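Local structure of (r)-specific enoyl-coa hydratase (Aeromonas punctata, 1IQ6) at residues Leu6-Lys11 and Thr101-Asp106; Gln10-Ser15 and Gly67-Gly72; Leu61-Leu66 and Ser75-Gln80; Ile109-Thr114 and Glu128-Leu133. The protein catalyses the (R)-specific hydration of trans-2-enoyl-CoA of four to six carbons to (3R)-3-hydroxyacyl-CoA, a step that feeds polyhydroxyalkanoate biosynthesis. All blocks are in the same frame, centred on the assembly; numbering follows the deposited sequence.

The four contacts sample one hot-dog domain, from one end of its sheet to its core. Contact 3 is the buried one, setting helix 55-68 against strand 76-84 beside the second subunit. Contact 4 is partly buried and is the one closed by direct backbone hydrogen bonds across its segments. Contacts 1 and 2 lie at the surface, share Gln10 and Lys11, and meet where Leu6 packs on Leu70. Contact 1 is aliphatic packing of a loop on a strand end; contact 2 adds water bridges to the packing of a buried leucine. Contacts 2 and 3 both use helix 55-68, while contacts 1 and 4 join through neighbouring strands 93-103 and 109-117.

Contact 1 (Leu6-Lys11 and Thr101-Asp106); sequences LEVGQK and TALRED
Val8 and Thr101 bring the backbones closest, with their CA atoms 5.2 Å apart, and the touching parts 6-8 and 101-103 run 132° apart end to end. The contact lies at one end of the hot-dog sheet, where the loop before strand 11-17 meets the end of strand 93-103. A type II turn from Glu7 to Gln10 bends the loop, and Gly9 and Gln10 bond by backbone to Val100. On the strand, Thr101 and Ala102 both face Thr111 in a classic beta bulge.

Leu103 carries most of the packing. Its two methyls divide the work: CD2 presses on Leu6 CD2 at 3.4 Å, a close approach for two methyl carbons, while CD1 comes 3.2 Å from the carbonyl O of Leu6. With CG anti to the backbone N (chi1 -171°), Leu6 sends its branch to meet Leu103, and the two side chains cross obliquely. Leu6 also touches Leu70, Pro71 and Leu133, so it belongs to a wider apolar patch. Val8 lays both methyls on the strand backbone, CG1 3.8 Å from Thr101 O and CG2 4.1 Å from Ala102 CA.

No hydrogen bond joins the two segments; the polar links are internal to each. Glu7 N donates to Gln10 OE1 at 2.9 Å from above the carbonyl plane, bracing the turn, and Gln10 NE2 reaches Ser5 O. Further along the chain, Arg104 holds Asp106 side-on: NE meets OD1 at 3.0 Å and NH1 meets OD2 at 2.7 Å, both oxygens using their syn lone pairs within the guanidinium plane.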
loop_
_atom_site.group_PDB
_atom_site.type_symbol
_atom_site.label_atom_id
_atom_site.label_comp_id
_atom_site.label_asym_id
_atom_site.label_seq_id
_atom_site.Cartn_x
_atom_site.Cartn_y
_atom_site.Cartn_z
ATOM N N LEU B 6 0.866 23.552 -9.526
ATOM C CA LEU B 6 1.498 22.736 -8.503
ATOM C C LEU B 6 2.884 23.332 -8.280
ATOM O O LEU B 6 3.555 23.724 -9.237
ATOM C CB LEU B 6 1.614 21.289 -8.985
ATOM C CG LEU B 6 2.065 20.252 -7.958
ATOM C CD1 LEU B 6 1.065 20.199 -6.818
ATOM C CD2 LEU B 6 2.179 18.888 -8.621
ATOM N N GLU B 7 3.306 23.413 -7.022
ATOM C CA GLU B 7 4.608 23.982 -6.700
ATOM C C GLU B 7 5.338 23.210 -5.612
ATOM O O GLU B 7 4.723 22.654 -4.698
ATOM C CB GLU B 7 4.458 25.436 -6.238
ATOM C CG GLU B 7 3.866 26.381 -7.267
ATOM C CD GLU B 7 3.786 27.809 -6.755
ATOM O OE1 GLU B 7 4.840 28.364 -6.377
ATOM O OE2 GLU B 7 2.673 28.377 -6.730
ATOM N N VAL B 8 6.659 23.183 -5.721
ATOM C CA VAL B 8 7.492 22.519 -4.734
ATOM C C VAL B 8 7.227 23.203 -3.401
ATOM O O VAL B 8 7.160 24.432 -3.326
ATOM C CB VAL B 8 8.990 22.656 -5.095
ATOM C CG1 VAL B 8 9.857 22.165 -3.941
ATOM C CG2 VAL B 8 9.284 21.866 -6.357
ATOM N N GLY B 9 7.061 22.406 -2.350
ATOM C CA GLY B 9 6.803 22.968 -1.040
ATOM C C GLY B 9 5.348 22.907 -0.618
ATOM O O GLY B 9 5.042 23.060 0.564
ATOM N N GLN B 10 4.443 22.706 -1.574
ATOM C CA GLN B 10 3.026 22.616 -1.240
ATOM C C GLN B 10 2.818 21.326 -0.457
ATOM O O GLN B 10 3.485 20.318 -0.711
ATOM C CB GLN B 10 2.164 22.624 -2.501
ATOM C CG GLN B 10 2.231 23.947 -3.261
ATOM C CD GLN B 10 1.362 23.962 -4.499
ATOM O OE1 GLN B 10 1.139 22.928 -5.124
ATOM N NE2 GLN B 10 0.885 25.146 -4.875
ATOM N N LYS B 11 1.904 21.363 0.502
ATOM C CA LYS B 11 1.651 20.196 1.333
ATOM C C LYS B 11 0.180 19.987 1.647
ATOM O O LYS B 11 -0.644 20.883 1.480
ATOM C CB LYS B 11 2.444 20.309 2.635
ATOM C CG LYS B 11 2.179 21.576 3.422
ATOM C CD LYS B 11 3.085 21.658 4.646
ATOM C CE LYS B 11 2.892 22.965 5.402
ATOM N NZ LYS B 11 1.508 23.131 5.925
ATOM N N THR B 101 8.137 17.723 -3.518
ATOM C CA THR B 101 9.569 17.986 -3.404
ATOM C C THR B 101 10.237 18.217 -4.753
ATOM O O THR B 101 11.333 18.770 -4.818
ATOM C CB THR B 101 10.307 16.826 -2.698
ATOM O OG1 THR B 101 10.136 15.617 -3.447
ATOM C CG2 THR B 101 9.770 16.641 -1.288
ATOM N N ALA B 102 9.582 17.795 -5.828
ATOM C CA ALA B 102 10.147 17.979 -7.161
ATOM C C ALA B 102 9.096 17.896 -8.257
ATOM O O ALA B 102 8.141 17.130 -8.165
ATOM C CB ALA B 102 11.241 16.947 -7.408
ATOM N N LEU B 103 9.281 18.704 -9.296
ATOM C CA LEU B 103 8.374 18.726 -10.435
ATOM C C LEU B 103 9.214 18.652 -11.703
ATOM O O LEU B 103 9.909 19.608 -12.049
ATOM C CB LEU B 103 7.546 20.014 -10.442
ATOM C CG LEU B 103 6.525 20.196 -9.317
ATOM C CD1 LEU B 103 5.910 21.581 -9.399
ATOM C CD2 LEU B 103 5.453 19.123 -9.426
ATOM N N ARG B 104 9.159 17.516 -12.388
ATOM C CA ARG B 104 9.932 17.343 -13.614
ATOM C C ARG B 104 9.424 18.230 -14.739
ATOM O O ARG B 104 8.241 18.565 -14.798
ATOM C CB ARG B 104 9.911 15.875 -14.039
ATOM C CG ARG B 104 10.797 15.006 -13.166
ATOM C CD ARG B 104 10.618 13.528 -13.444
ATOM N NE ARG B 104 10.874 13.177 -14.836
ATOM C CZ ARG B 104 10.913 11.926 -15.285
ATOM N NH1 ARG B 104 11.148 11.686 -16.567
ATOM N NH2 ARG B 104 10.725 10.915 -14.448
ATOM N N GLU B 105 10.328 18.618 -15.631
ATOM C CA GLU B 105 9.951 19.471 -16.747
ATOM C C GLU B 105 10.013 18.770 -18.097
ATOM O O GLU B 105 9.666 19.359 -19.121
ATOM C CB GLU B 105 10.814 20.735 -16.752
ATOM C CG GLU B 105 10.631 21.566 -15.491
ATOM C CD GLU B 105 11.165 22.975 -15.623
ATOM O OE1 GLU B 105 11.047 23.744 -14.645
ATOM O OE2 GLU B 105 11.696 23.317 -16.700
ATOM N N ASP B 106 10.447 17.513 -18.098
ATOM C CA ASP B 106 10.507 16.736 -19.333
ATOM C C ASP B 106 9.174 16.010 -19.482
ATOM O O ASP B 106 8.753 15.672 -20.589
ATOM C CB ASP B 106 11.668 15.734 -19.288
ATOM C CG ASP B 106 11.525 14.714 -18.174
ATOM O OD1 ASP B 106 11.164 15.109 -17.047
ATOM O OD2 ASP B 106 11.789 13.518 -18.423
#

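Contact 2 (Gln10-Ser15 and Gly67-Gly72); sequences QKARLS and GQQLPG
The carboxamide of Gln69 reaches toward Ala12 and Arg13 with the Ala12 methyl on one side of its plane: Ala12 CB lies 3.8 Å from Gln69 OE1. At its two polar ends, close to that plane, sit two waters. Water 2 accepts from Gln69 NE2 at 3.0 Å and donates to Arg13 O at 2.8 Å; water 1 accepts from Arg13 N at 3.0 Å and gives Gln69 OE1 a weak bond. An extended side chain brings the amide alongside the strand, where it serves the backbone N and O of Arg13 through water.

At the second amide, that of Gln10, on the side away from its partner Glu7 N, Leu70 CD1 comes in at a slant, 3.8 Å from Gln10 OE1. Leu70 is the buried residue of the contact. Its CG is anti to the backbone N (chi1 -174°), which turns CD2 to the backbone at the start of strand 11-17, 3.5 Å from Gln10 O and 3.6 Å from Lys11 CA. Its CB rests against Ala12 CB.

Ala12 and Leu14 bond by backbone to Val98 and Ala96 of strand 93-103, so Arg13 N and O point from the opposite edge of strand 11-17. Gln68, on the helix, bonds to Phe33 N of the second subunit. The arrangement is that of a hot-dog domain: the end of its central helix and the following loop lie against an outermost strand of this chain's sheet.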
loop_
_atom_site.group_PDB
_atom_site.type_symbol
_atom_site.label_atom_id
_atom_site.label_comp_id
_atom_site.label_asym_id
_atom_site.label_seq_id
_atom_site.Cartn_x
_atom_site.Cartn_y
_atom_site.Cartn_z
ATOM N N GLN B 10 4.443 22.706 -1.574
ATOM C CA GLN B 10 3.026 22.616 -1.240
ATOM C C GLN B 10 2.818 21.326 -0.457
ATOM O O GLN B 10 3.485 20.318 -0.711
ATOM C CB GLN B 10 2.164 22.624 -2.501
ATOM C CG GLN B 10 2.231 23.947 -3.261
ATOM C CD GLN B 10 1.362 23.962 -4.499
ATOM O OE1 GLN B 10 1.139 22.928 -5.124
ATOM N NE2 GLN B 10 0.885 25.146 -4.875
ATOM N N LYS B 11 1.904 21.363 0.502
ATOM C CA LYS B 11 1.651 20.196 1.333
ATOM C C LYS B 11 0.180 19.987 1.647
ATOM O O LYS B 11 -0.644 20.883 1.480
ATOM C CB LYS B 11 2.444 20.309 2.635
ATOM C CG LYS B 11 2.179 21.576 3.422
ATOM C CD LYS B 11 3.085 21.658 4.646
ATOM C CE LYS B 11 2.892 22.965 5.402
ATOM N NZ LYS B 11 1.508 23.131 5.925
ATOM N N ALA B 12 -0.137 18.782 2.102
ATOM C CA ALA B 12 -1.501 18.424 2.455
ATOM C C ALA B 12 -1.438 17.343 3.512
ATOM O O ALA B 12 -0.472 16.580 3.584
ATOM C CB ALA B 12 -2.250 17.911 1.233
ATOM N N ARG B 13 -2.474 17.267 4.334
ATOM C CA ARG B 13 -2.508 16.263 5.379
ATOM C C ARG B 13 -3.934 15.898 5.749
ATOM O O ARG B 13 -4.885 16.589 5.389
ATOM C CB ARG B 13 -1.775 16.762 6.632
ATOM C CG ARG B 13 -2.437 17.959 7.308
ATOM C CD ARG B 13 -1.948 18.145 8.744
ATOM N NE ARG B 13 -0.537 18.512 8.832
ATOM C CZ ARG B 13 0.095 18.758 9.976
ATOM N NH1 ARG B 13 1.380 19.090 9.969
ATOM N NH2 ARG B 13 -0.556 18.666 11.129
ATOM N N LEU B 14 -4.070 14.779 6.447
ATOM C CA LEU B 14 -5.365 14.322 6.926
ATOM C C LEU B 14 -5.089 13.417 8.116
ATOM O O LEU B 14 -3.980 12.911 8.281
ATOM C CB LEU B 14 -6.145 13.571 5.833
ATOM C CG LEU B 14 -5.645 12.249 5.238
ATOM C CD1 LEU B 14 -5.751 11.118 6.255
ATOM C CD2 LEU B 14 -6.494 11.918 4.018
ATOM N N SER B 15 -6.091 13.239 8.965
ATOM C CA SER B 15 -5.939 12.380 10.123
ATOM C C SER B 15 -7.044 11.345 10.079
ATOM O O SER B 15 -8.122 11.595 9.535
ATOM C CB SER B 15 -6.026 13.189 11.419
ATOM O OG SER B 15 -4.933 14.086 11.525
ATOM N N GLY B 67 -4.645 11.556 -4.511
ATOM C CA GLY B 67 -5.729 11.619 -5.475
ATOM C C GLY B 67 -6.835 12.615 -5.184
ATOM O O GLY B 67 -7.533 13.054 -6.101
ATOM N N GLN B 68 -6.998 12.988 -3.921
ATOM C CA GLN B 68 -8.059 13.915 -3.555
ATOM C C GLN B 68 -7.614 15.358 -3.336
ATOM O O GLN B 68 -8.383 16.288 -3.585
ATOM C CB GLN B 68 -8.774 13.413 -2.295
ATOM C CG GLN B 68 -9.426 12.049 -2.454
ATOM C CD GLN B 68 -10.594 12.062 -3.425
ATOM O OE1 GLN B 68 -11.136 11.013 -3.772
ATOM N NE2 GLN B 68 -10.990 13.251 -3.862
ATOM N N GLN B 69 -6.377 15.554 -2.892
ATOM C CA GLN B 69 -5.904 16.904 -2.615
ATOM C C GLN B 69 -4.643 17.389 -3.321
ATOM O O GLN B 69 -4.652 18.445 -3.953
ATOM C CB GLN B 69 -5.710 17.075 -1.105
ATOM C CG GLN B 69 -7.004 17.057 -0.307
ATOM C CD GLN B 69 -6.772 17.219 1.181
ATOM O OE1 GLN B 69 -6.059 18.127 1.616
ATOM N NE2 GLN B 69 -7.378 16.343 1.974
ATOM N N LEU B 70 -3.561 16.626 -3.218
ATOM C CA LEU B 70 -2.297 17.055 -3.807
ATOM C C LEU B 70 -1.470 15.886 -4.336
ATOM O O LEU B 70 -1.021 15.047 -3.556
ATOM C CB LEU B 70 -1.503 17.802 -2.735
ATOM C CG LEU B 70 -0.187 18.475 -3.115
ATOM C CD1 LEU B 70 -0.474 19.699 -3.977
ATOM C CD2 LEU B 70 0.554 18.885 -1.850
ATOM N N PRO B 71 -1.217 15.839 -5.659
ATOM C CA PRO B 71 -1.632 16.781 -6.708
ATOM C C PRO B 71 -3.145 16.888 -6.881
ATOM O O PRO B 71 -3.651 17.906 -7.356
ATOM C CB PRO B 71 -0.948 16.228 -7.958
ATOM C CG PRO B 71 0.261 15.532 -7.406
ATOM C CD PRO B 71 -0.325 14.813 -6.221
ATOM N N GLY B 72 -3.861 15.830 -6.511
ATOM C CA GLY B 72 -5.308 15.857 -6.614
ATOM C C GLY B 72 -5.951 15.079 -7.747
ATOM O O GLY B 72 -5.328 14.235 -8.385
HETATM O O HOH W 1 -4.304 19.582 4.024
HETATM O O HOH W 2 -7.666 16.904 4.856
#

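Contact 3 (Leu61-Leu66 and Ser75-Gln80); sequences LFSGLL and SIYLGQ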
loop_
_atom_site.group_PDB
_atom_site.type_symbol
_atom_site.label_atom_id
_atom_site.label_comp_id
_atom_site.label_asym_id
_atom_site.label_seq_id
_atom_site.Cartn_x
_atom_site.Cartn_y
_atom_site.Cartn_z
ATOM N N LEU B 61 -3.328 5.589 2.970
ATOM C CA LEU B 61 -3.814 6.955 3.138
ATOM C C LEU B 61 -3.133 7.912 2.166
ATOM O O LEU B 61 -3.686 8.958 1.830
ATOM C CB LEU B 61 -3.594 7.437 4.575
ATOM C CG LEU B 61 -4.516 6.792 5.617
ATOM C CD1 LEU B 61 -4.179 7.323 6.997
ATOM C CD2 LEU B 61 -5.977 7.088 5.274
ATOM N N PHE B 62 -1.930 7.565 1.717
ATOM C CA PHE B 62 -1.233 8.432 0.769
ATOM C C PHE B 62 -2.043 8.516 -0.521
ATOM O O PHE B 62 -2.128 9.573 -1.140
ATOM C CB PHE B 62 0.167 7.889 0.464
ATOM C CG PHE B 62 1.092 7.860 1.661
ATOM C CD1 PHE B 62 2.085 6.889 1.754
ATOM C CD2 PHE B 62 0.975 8.796 2.687
ATOM C CE1 PHE B 62 2.950 6.841 2.849
ATOM C CE2 PHE B 62 1.834 8.763 3.792
ATOM C CZ PHE B 62 2.824 7.785 3.877
ATOM N N SER B 63 -2.647 7.398 -0.915
ATOM C CA SER B 63 -3.449 7.353 -2.132
ATOM C C SER B 63 -4.584 8.371 -2.022
ATOM O O SER B 63 -4.903 9.066 -2.985
ATOM C CB SER B 63 -4.014 5.944 -2.347
ATOM O OG SER B 63 -4.382 5.740 -3.702
ATOM N N GLY B 64 -5.177 8.460 -0.834
ATOM C CA GLY B 64 -6.257 9.403 -0.612
ATOM C C GLY B 64 -5.804 10.848 -0.743
ATOM O O GLY B 64 -6.459 11.655 -1.398
ATOM N N LEU B 65 -4.684 11.186 -0.116
ATOM C CA LEU B 65 -4.174 12.550 -0.195
ATOM C C LEU B 65 -3.725 12.907 -1.608
ATOM O O LEU B 65 -4.034 13.988 -2.115
ATOM C CB LEU B 65 -3.004 12.740 0.771
ATOM C CG LEU B 65 -3.389 12.941 2.236
ATOM C CD1 LEU B 65 -2.134 12.985 3.099
ATOM C CD2 LEU B 65 -4.186 14.233 2.373
ATOM N N LEU B 66 -3.000 11.994 -2.242
ATOM C CA LEU B 66 -2.497 12.225 -3.589
ATOM C C LEU B 66 -3.607 12.378 -4.623
ATOM O O LEU B 66 -3.530 13.234 -5.501
ATOM C CB LEU B 66 -1.566 11.080 -4.001
ATOM C CG LEU B 66 -0.263 10.925 -3.207
ATOM C CD1 LEU B 66 0.387 9.584 -3.543
ATOM C CD2 LEU B 66 0.679 12.085 -3.523
ATOM N N SER B 75 -4.713 12.578 -10.754
ATOM C CA SER B 75 -3.356 12.089 -10.522
ATOM C C SER B 75 -3.269 10.584 -10.727
ATOM O O SER B 75 -4.192 9.842 -10.383
ATOM C CB SER B 75 -2.898 12.421 -9.099
ATOM O OG SER B 75 -2.817 13.819 -8.892
ATOM N N ILE B 76 -2.153 10.137 -11.291
ATOM C CA ILE B 76 -1.931 8.718 -11.522
ATOM C C ILE B 76 -0.660 8.267 -10.798
ATOM O O ILE B 76 0.403 8.859 -10.960
ATOM C CB ILE B 76 -1.803 8.413 -13.031
ATOM C CG1 ILE B 76 -3.124 8.737 -13.737
ATOM C CG2 ILE B 76 -1.428 6.953 -13.237
ATOM C CD1 ILE B 76 -3.087 8.536 -15.239
ATOM N N TYR B 77 -0.794 7.222 -9.988
ATOM C CA TYR B 77 0.315 6.660 -9.221
ATOM C C TYR B 77 1.343 5.991 -10.131
ATOM O O TYR B 77 0.998 5.117 -10.925
ATOM C CB TYR B 77 -0.233 5.612 -8.250
ATOM C CG TYR B 77 0.073 5.820 -6.780
ATOM C CD1 TYR B 77 -0.843 5.405 -5.815
ATOM C CD2 TYR B 77 1.289 6.356 -6.347
ATOM C CE1 TYR B 77 -0.567 5.510 -4.462
ATOM C CE2 TYR B 77 1.579 6.465 -4.977
ATOM C CZ TYR B 77 0.637 6.035 -4.045
ATOM O OH TYR B 77 0.885 6.116 -2.694
ATOM N N LEU B 78 2.603 6.398 -10.019
ATOM C CA LEU B 78 3.664 5.785 -10.812
ATOM C C LEU B 78 4.569 4.955 -9.897
ATOM O O LEU B 78 5.093 3.917 -10.299
ATOM C CB LEU B 78 4.495 6.852 -11.537
ATOM C CG LEU B 78 3.775 7.697 -12.593
ATOM C CD1 LEU B 78 4.779 8.631 -13.251
ATOM C CD2 LEU B 78 3.128 6.803 -13.643
ATOM N N GLY B 79 4.747 5.410 -8.659
ATOM C CA GLY B 79 5.585 4.676 -7.732
ATOM C C GLY B 79 5.424 5.134 -6.297
ATOM O O GLY B 79 5.000 6.259 -6.040
ATOM N N GLN B 80 5.753 4.251 -5.360
ATOM C CA GLN B 80 5.669 4.569 -3.940
ATOM C C GLN B 80 6.682 3.742 -3.171
ATOM O O GLN B 80 6.706 2.518 -3.292
ATOM C CB GLN B 80 4.265 4.276 -3.396
ATOM C CG GLN B 80 4.118 4.486 -1.884
ATOM C CD GLN B 80 4.120 5.955 -1.475
ATOM O OE1 GLN B 80 3.248 6.726 -1.882
ATOM N NE2 GLN B 80 5.096 6.343 -0.659
HETATM O O HOH W 3 -1.042 5.045 -0.936
#
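Tyr77 OH meets Phe62 CB at 3.7 Å where helix 61-66 of the hot-dog fold lies over strand 76-80, the two axes running at 131° to each other. Leu78 and Gly79 form a classic beta bulge opposite Val130, consistent with Tyr77 and Gln80, three residues apart, both reaching the helix. Tyr77 gets there by an unstaggered chi1 of -123°, swinging its ring end inward. Leu66 CD1 packs 3.6 Å from Tyr77 CZ, the two side chains crossing nearly at a right angle, and Ser63 OG comes within 3.9 Å of Tyr77 CE1. The hydroxyl of Ser63, anti to its own backbone N, bonds to Asp32 of the second subunit, a residue assigned by similarity to the acyl-CoA site.

Gln80 starts with CG anti to the backbone N and then bends at chi2 (72°), carrying its amide across Phe62, with OE1 3.8 Å from Phe62 CD1. Its NE2 bonds to Thr114 OG1, which helps fix the amide's flip. At the other end of the contact, Ser75 OG bonds to Gly72 O. Phe84 of the second subunit meets the Tyr77 ring, and the sheet continues into that subunit through Gly79 and Gln80.

Two bonds in the Tyr77 ring plane hold its hydroxyl: it donates to Gln80 OE1 at 2.6 Å and accepts from water 3 at 2.8 Å, a water that in turn takes a weak bond from Ser63 N.

Contact 4 (Ile109-Thr114 and Glu128-Leu133); sequences IATLTT and EAVVKL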
loop_
_atom_site.group_PDB
_atom_site.type_symbol
_atom_site.label_atom_id
_atom_site.label_comp_id
_atom_site.label_asym_id
_atom_site.label_seq_id
_atom_site.Cartn_x
_atom_site.Cartn_y
_atom_site.Cartn_z
ATOM N N ILE B 109 5.356 15.040 -14.178
ATOM C CA ILE B 109 5.494 14.118 -13.060
ATOM C C ILE B 109 5.950 14.863 -11.811
ATOM O O ILE B 109 6.750 15.795 -11.890
ATOM C CB ILE B 109 6.516 13.013 -13.402
ATOM C CG1 ILE B 109 5.978 12.164 -14.559
ATOM C CG2 ILE B 109 6.809 12.155 -12.170
ATOM C CD1 ILE B 109 6.919 11.073 -15.024
ATOM N N ALA B 110 5.433 14.454 -10.658
ATOM C CA ALA B 110 5.797 15.082 -9.401
ATOM C C ALA B 110 6.272 14.040 -8.407
ATOM O O ALA B 110 5.833 12.889 -8.440
ATOM C CB ALA B 110 4.599 15.829 -8.816
ATOM N N THR B 111 7.195 14.443 -7.547
ATOM C CA THR B 111 7.681 13.560 -6.497
ATOM C C THR B 111 7.260 14.216 -5.190
ATOM O O THR B 111 7.354 15.435 -5.038
ATOM C CB THR B 111 9.212 13.406 -6.532
ATOM O OG1 THR B 111 9.596 12.795 -7.768
ATOM C CG2 THR B 111 9.689 12.530 -5.373
ATOM N N LEU B 112 6.768 13.407 -4.256
ATOM C CA LEU B 112 6.330 13.924 -2.967
ATOM C C LEU B 112 6.818 13.060 -1.819
ATOM O O LEU B 112 6.892 11.840 -1.942
ATOM C CB LEU B 112 4.796 13.981 -2.900
ATOM C CG LEU B 112 4.028 14.755 -3.977
ATOM C CD1 LEU B 112 3.704 13.816 -5.134
ATOM C CD2 LEU B 112 2.746 15.343 -3.388
ATOM N N THR B 113 7.169 13.696 -0.708
ATOM C CA THR B 113 7.574 12.948 0.473
ATOM C C THR B 113 6.252 12.594 1.152
ATOM O O THR B 113 5.362 13.437 1.283
ATOM C CB THR B 113 8.477 13.795 1.390
ATOM O OG1 THR B 113 9.788 13.864 0.810
ATOM C CG2 THR B 113 8.577 13.186 2.782
ATOM N N THR B 114 6.126 11.335 1.555
ATOM C CA THR B 114 4.907 10.818 2.172
ATOM C C THR B 114 5.213 10.253 3.554
ATOM O O THR B 114 6.009 9.325 3.686
ATOM C CB THR B 114 4.313 9.720 1.281
ATOM O OG1 THR B 114 5.285 8.683 1.094
ATOM C CG2 THR B 114 3.951 10.293 -0.086
ATOM N N GLU B 128 8.519 8.018 -0.439
ATOM C CA GLU B 128 8.255 8.977 -1.501
ATOM C C GLU B 128 7.309 8.425 -2.554
ATOM O O GLU B 128 7.376 7.248 -2.915
ATOM C CB GLU B 128 9.558 9.366 -2.202
ATOM C CG GLU B 128 10.550 10.146 -1.377
ATOM C CD GLU B 128 11.831 10.396 -2.149
ATOM O OE1 GLU B 128 12.544 9.417 -2.446
ATOM O OE2 GLU B 128 12.118 11.567 -2.470
ATOM N N ALA B 129 6.434 9.288 -3.051
ATOM C CA ALA B 129 5.505 8.912 -4.099
ATOM C C ALA B 129 5.913 9.641 -5.372
ATOM O O ALA B 129 6.436 10.757 -5.327
ATOM C CB ALA B 129 4.082 9.306 -3.717
ATOM N N VAL B 130 5.699 8.985 -6.502
ATOM C CA VAL B 130 5.975 9.573 -7.806
ATOM C C VAL B 130 4.629 9.473 -8.511
ATOM O O VAL B 130 4.068 8.382 -8.627
ATOM C CB VAL B 130 7.032 8.773 -8.590
ATOM C CG1 VAL B 130 7.234 9.404 -9.964
ATOM C CG2 VAL B 130 8.352 8.760 -7.826
ATOM N N VAL B 131 4.106 10.605 -8.970
ATOM C CA VAL B 131 2.801 10.610 -9.616
ATOM C C VAL B 131 2.724 11.437 -10.890
ATOM O O VAL B 131 3.388 12.467 -11.023
ATOM C CB VAL B 131 1.714 11.145 -8.653
ATOM C CG1 VAL B 131 1.693 10.324 -7.377
ATOM C CG2 VAL B 131 1.978 12.601 -8.330
ATOM N N LYS B 132 1.901 10.966 -11.821
ATOM C CA LYS B 132 1.676 11.659 -13.085
ATOM C C LYS B 132 0.615 12.717 -12.789
ATOM O O LYS B 132 -0.418 12.417 -12.187
ATOM C CB LYS B 132 1.166 10.676 -14.140
ATOM C CG LYS B 132 0.954 11.289 -15.518
ATOM C CD LYS B 132 0.430 10.258 -16.508
ATOM C CE LYS B 132 1.415 9.115 -16.695
ATOM N NZ LYS B 132 0.909 8.100 -17.661
ATOM N N LEU B 133 0.873 13.950 -13.207
ATOM C CA LEU B 133 -0.045 15.056 -12.950
ATOM C C LEU B 133 -1.389 14.944 -13.662
ATOM O O LEU B 133 -1.487 14.357 -14.737
ATOM C CB LEU B 133 0.628 16.379 -13.324
ATOM C CG LEU B 133 1.950 16.667 -12.605
ATOM C CD1 LEU B 133 2.475 18.031 -13.024
ATOM C CD2 LEU B 133 1.738 16.614 -11.101
HETATM O O HOH W 4 10.386 13.432 -2.041
#
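Ala110 and Val131 form a hydrogen-bonded antiparallel pair, N to O at 2.9 Å both ways. Leu112 and Ala129 make a second such pair, with Ala129 N donating to Leu112 O at 2.8 Å. The side chains of these four residues share one tightly packed face of the sheet, where Leu66 of helix 55-68 touches Leu112, Ala129 and Val131 and Ala110 meets Leu6 and Leu103. Leu112 CD1 lies 3.8 Å from Val131 CG2. Leu133 CD2 packs 3.7 Å from Ala110 CB, and Thr114 CG2 lies 3.8 Å from Ala129 CB. Thr114 OG1 is bonded to Gln80 NE2.

The other face is tight at one end, where Ile109 CG2 meets Val130 CG1 at 3.6 Å, and grows polar and more exposed toward Glu128, which stretches out past Thr111, its OE2 3.9 Å from Thr111 CG2. There water 4 bridges Thr113 OG1 and Glu128 OE2, the latter at 2.6 Å. One mostly buried face toward the helix and one partly exposed face are what a hairpin, here 109-117 with 123-132, presents in the middle of a hot-dog sheet wrapped round its helix.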